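Local structure of aldehyde dehydrogenase (Listeria monocytogenes, 3K9D) at residues N74-K79 with I408-N413; S118-S123 with N247-A252. The protein probably oxidises aldehydes, or interconverts them with acyl-coenzyme A, using NAD or NADP as the electron acceptor. One frame throughout, in Å; residues are numbered along the deposited sequence.

Contact 1: N74-K79 with I408-N413; sequences NVFASK and IGATTN
Ile-408 meets Phe-76 with its longer branch. Its CD1 lies over one face of the ring, 3.9 Å from the centroid and 18° off the ring normal, a CH-pi contact offset toward the rim. CG1 falls between the backbone N and the carbonyl carbon (chi1 74°), which turns this branch to the aromatic ring. The carbonyl oxygen of Ile-408 also comes close: O is 3.1 Å from Phe-76 CZ. Gly-409 follows helix 403-407 with positive phi and ends it in a Schellman motif. Its O is near the plane of the ring, at the edge, 3.9 Å from Phe-76 CE1. Ala-410 then brings CB obliquely to the ring, 3.7 Å from Phe-76 CD1. Phe-76 reaches this loop with CG anti to the backbone N (chi1 172°). Pro-416, Leu-418 and His-80 add to the surroundings of its ring. The loop also touches the second subunit, where Ala-410 packs on Ile-455 of that chain. The contact is buried packing that joins helix 67-85 to the loop before strand 440-447. One aromatic side chain of that helix is laid against the Schellman turn that closes helix 403-407.

Contact 2: S118-S123 with N247-A252; sequences STNPTS and NGTICA
The two loops come nearest at Thr-119 and Thr-249, with CA atoms 5.7 Å apart, and Thr-119 lies two residues before helix 121-134. Both CB atoms point across the gap, and Thr-119 CB is 4.2 Å from Thr-249 CB. Water 1 bridges the gap. It lies 3.1 Å from Thr-119 OG1 and donates to Thr-249 O at 2.7 Å. The first torsion of Thr-119 (chi1 56°) puts OG1 on the side of this water.

Asn-120 is the N-cap residue, but its side chain does not cap the helix. The amide instead reaches across to the other loop. Its ND2 donates weakly to water 2 at 2.8 Å, and Cys-251 N donates to the same water at 2.8 Å. One water is thus held by a side-chain amide and a backbone N-H. In aldehyde dehydrogenases an asparagine and the backbone N of the nucleophilic cysteine form the oxyanion hole. The pair here is consistent with that site, and Cys-251 is probably the nucleophile.

The other end of the amide is held by Lys-73, whose NZ bonds to Asn-120 OD1. This probably fixes the rotation of the amide and leaves ND2 directed to the water. The same NZ bonds weakly to Thr-119 O and Thr-249 OG1. Thr-249 OG1 is 3.7 Å from Asn-120 OD1 and has its main bond to Asp-246. Ile-250 passes at about a right angle to Asn-120, with CG1 3.9 Å from OD1.

Lys-73 comes from helix 67-85, which also packs on Ser-123. Helices 51-62 and 148-164 touch Pro-121 and Thr-122. Strand 102-116 of the mixed sheet leads into residues 118-123, while loop 247-252 leads to strand 256-260 of the parallel sheet.

Contact 2 is nested within the chain loop closed by contact 1, and their centres are about 13 Å apart. Helix 67-85 touches both. Asn-74 OD1 probably accepts a hydrogen bond from Thr-122 OG1 at 2.9 Å, and Ala-77 CB packs 3.1 Å from Ser-123 O. The second segments also touch, with Ile-408 CG2 4.0 Å from Ile-250 CG2. Contact 2 carries the probable oxyanion hole, while contact 1 is buried packing round one aromatic ring. Through Lys-73, the residue beside Asn-74, the helix reaches the probable active site and probably helps to position it.

Contact 1: N74-K79 with I408-N413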
loop_
_atom_site.group_PDB
_atom_site.type_symbol
_atom_site.label_atom_id
_atom_site.label_comp_id
_atom_site.label_asym_id
_atom_site.label_seq_id
_atom_site.Cartn_x
_atom_site.Cartn_y
_atom_site.Cartn_z
ATOM N N ASN A 74 15.650 -22.744 0.920
ATOM C CA ASN A 74 15.302 -22.892 2.324
ATOM C C ASN A 74 16.308 -22.226 3.236
ATOM O O ASN A 74 15.914 -21.620 4.236
ATOM C CB ASN A 74 15.078 -24.356 2.674
ATOM C CG ASN A 74 13.678 -24.817 2.339
ATOM O OD1 ASN A 74 12.795 -24.008 2.097
ATOM N ND2 ASN A 74 13.458 -26.126 2.355
ATOM N N VAL A 75 17.595 -22.300 2.858
ATOM C CA VAL A 75 18.694 -21.573 3.522
ATOM C C VAL A 75 18.532 -20.055 3.392
ATOM O O VAL A 75 18.728 -19.313 4.364
ATOM C CB VAL A 75 20.109 -22.014 2.969
ATOM C CG1 VAL A 75 21.231 -21.093 3.442
ATOM C CG2 VAL A 75 20.424 -23.430 3.384
ATOM N N PHE A 76 18.217 -19.611 2.181
ATOM C CA PHE A 76 18.001 -18.202 1.897
ATOM C C PHE A 76 16.850 -17.657 2.748
ATOM O O PHE A 76 17.038 -16.702 3.487
ATOM C CB PHE A 76 17.747 -17.967 0.398
ATOM C CG PHE A 76 17.333 -16.566 0.075
ATOM C CD1 PHE A 76 18.274 -15.547 0.036
ATOM C CD2 PHE A 76 15.999 -16.265 -0.189
ATOM C CE1 PHE A 76 17.889 -14.245 -0.237
ATOM C CE2 PHE A 76 15.610 -14.972 -0.472
ATOM C CZ PHE A 76 16.552 -13.959 -0.491
ATOM N N ALA A 77 15.685 -18.302 2.656
ATOM C CA ALA A 77 14.483 -17.940 3.415
ATOM C C ALA A 77 14.654 -17.907 4.936
ATOM O O ALA A 77 13.972 -17.140 5.619
ATOM C CB ALA A 77 13.385 -18.874 3.076
ATOM N N SER A 78 15.532 -18.761 5.457
ATOM C CA SER A 78 15.796 -18.813 6.891
ATOM C C SER A 78 16.993 -17.919 7.254
ATOM O O SER A 78 16.796 -16.830 7.802
ATOM C CB SER A 78 15.919 -20.263 7.409
ATOM O OG SER A 78 16.945 -20.995 6.753
ATOM N N LYS A 79 18.209 -18.334 6.892
ATOM C CA LYS A 79 19.433 -17.627 7.316
ATOM C C LYS A 79 19.606 -16.217 6.760
ATOM O O LYS A 79 19.971 -15.308 7.502
ATOM C CB LYS A 79 20.692 -18.462 7.030
ATOM C CG LYS A 79 20.969 -19.535 8.060
ATOM C CD LYS A 79 21.591 -18.976 9.344
ATOM C CE LYS A 79 21.027 -19.659 10.586
ATOM N NZ LYS A 79 19.618 -19.214 10.858
ATOM N N ILE A 408 15.913 -11.692 -5.912
ATOM C CA ILE A 408 15.508 -12.006 -4.545
ATOM C C ILE A 408 16.447 -11.425 -3.469
ATOM O O ILE A 408 16.138 -11.483 -2.292
ATOM C CB ILE A 408 15.241 -13.544 -4.327
ATOM C CG1 ILE A 408 16.539 -14.364 -4.267
ATOM C CG2 ILE A 408 14.222 -14.086 -5.366
ATOM C CD1 ILE A 408 16.313 -15.867 -4.048
ATOM N N GLY A 409 17.588 -10.869 -3.873
ATOM C CA GLY A 409 18.560 -10.338 -2.912
ATOM C C GLY A 409 19.526 -11.362 -2.315
ATOM O O GLY A 409 20.036 -11.174 -1.203
ATOM N N ALA A 410 19.775 -12.450 -3.045
ATOM C CA ALA A 410 20.718 -13.475 -2.587
ATOM C C ALA A 410 22.137 -13.173 -3.084
ATOM O O ALA A 410 23.102 -13.316 -2.340
ATOM C CB ALA A 410 20.263 -14.867 -3.017
ATOM N N THR A 411 22.249 -12.742 -4.339
ATOM C CA THR A 411 23.530 -12.275 -4.881
ATOM C C THR A 411 23.628 -10.747 -5.018
ATOM O O THR A 411 24.671 -10.229 -5.432
ATOM C CB THR A 411 23.883 -12.926 -6.240
ATOM O OG1 THR A 411 22.903 -12.570 -7.215
ATOM C CG2 THR A 411 23.978 -14.433 -6.122
ATOM N N THR A 412 22.561 -10.033 -4.674
ATOM C CA THR A 412 22.614 -8.559 -4.595
ATOM C C THR A 412 22.350 -8.024 -3.186
ATOM O O THR A 412 21.930 -8.757 -2.291
ATOM C CB THR A 412 21.614 -7.868 -5.557
ATOM O OG1 THR A 412 20.265 -8.285 -5.272
ATOM C CG2 THR A 412 21.971 -8.128 -7.016
ATOM N N ASN A 413 22.608 -6.765 -2.953
ATOM C CA ASN A 413 22.194 -6.138 -1.739
ATOM C C ASN A 413 20.753 -5.616 -1.655
ATOM O O ASN A 413 20.447 -4.842 -0.814
ATOM C CB ASN A 413 23.209 -5.113 -1.263
ATOM C CG ASN A 413 24.538 -5.730 -0.833
ATOM O OD1 ASN A 413 24.589 -6.745 -0.222
ATOM N ND2 ASN A 413 25.604 -5.094 -1.198
#

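Contact 2: S118-S123 with N247-A252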
loop_
_atom_site.group_PDB
_atom_site.type_symbol
_atom_site.label_atom_id
_atom_site.label_comp_id
_atom_site.label_asym_id
_atom_site.label_seq_id
_atom_site.Cartn_x
_atom_site.Cartn_y
_atom_site.Cartn_z
ATOM N N SER A 118 2.965 -23.174 -5.340
ATOM C CA SER A 118 3.602 -24.506 -5.354
ATOM C C SER A 118 5.039 -24.476 -5.889
ATOM O O SER A 118 5.773 -25.454 -5.743
ATOM C CB SER A 118 2.774 -25.513 -6.161
ATOM O OG SER A 118 2.630 -25.096 -7.519
ATOM N N THR A 119 5.430 -23.357 -6.501
ATOM C CA THR A 119 6.753 -23.208 -7.113
ATOM C C THR A 119 7.851 -22.986 -6.065
ATOM O O THR A 119 8.909 -23.615 -6.129
ATOM C CB THR A 119 6.761 -22.084 -8.183
ATOM O OG1 THR A 119 6.312 -20.854 -7.598
ATOM C CG2 THR A 119 5.840 -22.451 -9.357
ATOM N N ASN A 120 7.584 -22.116 -5.085
ATOM C CA ASN A 120 8.536 -21.850 -3.994
ATOM C C ASN A 120 7.943 -22.102 -2.590
ATOM O O ASN A 120 8.047 -21.232 -1.725
ATOM C CB ASN A 120 9.080 -20.399 -4.082
ATOM C CG ASN A 120 9.679 -20.047 -5.455
ATOM O OD1 ASN A 120 10.416 -20.826 -6.047
ATOM N ND2 ASN A 120 9.396 -18.832 -5.932
ATOM N N PRO A 121 7.385 -23.310 -2.327
ATOM C CA PRO A 121 6.406 -23.439 -1.225
ATOM C C PRO A 121 6.915 -23.375 0.212
ATOM O O PRO A 121 6.330 -22.664 1.022
ATOM C CB PRO A 121 5.750 -24.795 -1.483
ATOM C CG PRO A 121 6.760 -25.577 -2.275
ATOM C CD PRO A 121 7.653 -24.607 -2.984
ATOM N N THR A 122 7.991 -24.093 0.523
ATOM C CA THR A 122 8.514 -24.149 1.884
ATOM C C THR A 122 9.324 -22.902 2.211
ATOM O O THR A 122 9.213 -22.362 3.312
ATOM C CB THR A 122 9.363 -25.430 2.129
ATOM O OG1 THR A 122 10.472 -25.455 1.217
ATOM C CG2 THR A 122 8.503 -26.668 1.927
ATOM N N SER A 123 10.118 -22.449 1.245
ATOM C CA SER A 123 10.926 -21.233 1.374
ATOM C C SER A 123 10.059 -19.970 1.559
ATOM O O SER A 123 10.407 -19.064 2.322
ATOM C CB SER A 123 11.876 -21.068 0.176
ATOM O OG SER A 123 11.187 -21.130 -1.068
ATOM N N ASN A 247 15.314 -25.652 -11.926
ATOM C CA ASN A 247 14.710 -25.659 -13.276
ATOM C C ASN A 247 13.824 -24.426 -13.590
ATOM O O ASN A 247 12.766 -24.564 -14.193
ATOM C CB ASN A 247 13.926 -26.965 -13.537
ATOM C CG ASN A 247 14.760 -28.225 -13.305
ATOM O OD1 ASN A 247 15.932 -28.271 -13.642
ATOM N ND2 ASN A 247 14.142 -29.248 -12.746
ATOM N N GLY A 248 14.248 -23.243 -13.143
ATOM C CA GLY A 248 13.602 -21.965 -13.515
ATOM C C GLY A 248 12.324 -21.539 -12.790
ATOM O O GLY A 248 11.538 -20.748 -13.325
ATOM N N THR A 249 12.105 -22.044 -11.575
ATOM C CA THR A 249 10.877 -21.734 -10.809
ATOM C C THR A 249 10.782 -20.340 -10.192
ATOM O O THR A 249 9.697 -19.898 -9.814
ATOM C CB THR A 249 10.684 -22.714 -9.635
ATOM O OG1 THR A 249 11.886 -22.738 -8.866
ATOM C CG2 THR A 249 10.349 -24.108 -10.135
ATOM N N ILE A 250 11.913 -19.667 -10.042
ATOM C CA ILE A 250 11.939 -18.332 -9.461
ATOM C C ILE A 250 11.582 -17.306 -10.542
ATOM O O ILE A 250 12.109 -17.367 -11.652
ATOM C CB ILE A 250 13.319 -18.065 -8.777
ATOM C CG1 ILE A 250 13.494 -19.014 -7.572
ATOM C CG2 ILE A 250 13.462 -16.602 -8.315
ATOM C CD1 ILE A 250 14.856 -18.954 -6.918
ATOM N N CYS A 251 10.680 -16.375 -10.210
ATOM C CA CYS A 251 10.129 -15.370 -11.149
ATOM C C CYS A 251 11.093 -14.267 -11.601
ATOM O O CYS A 251 10.869 -13.630 -12.634
ATOM C CB CYS A 251 8.911 -14.702 -10.509
ATOM S SG CYS A 251 9.298 -14.049 -8.873
ATOM N N ALA A 252 12.154 -14.032 -10.829
ATOM C CA ALA A 252 13.171 -13.040 -11.184
ATOM C C ALA A 252 14.248 -13.585 -12.169
ATOM O O ALA A 252 15.115 -12.839 -12.638
ATOM C CB ALA A 252 13.803 -12.465 -9.934
HETATM O O HOH W 1 7.666 -18.380 -8.932
HETATM O O HOH W 2 9.386 -16.638 -7.725
#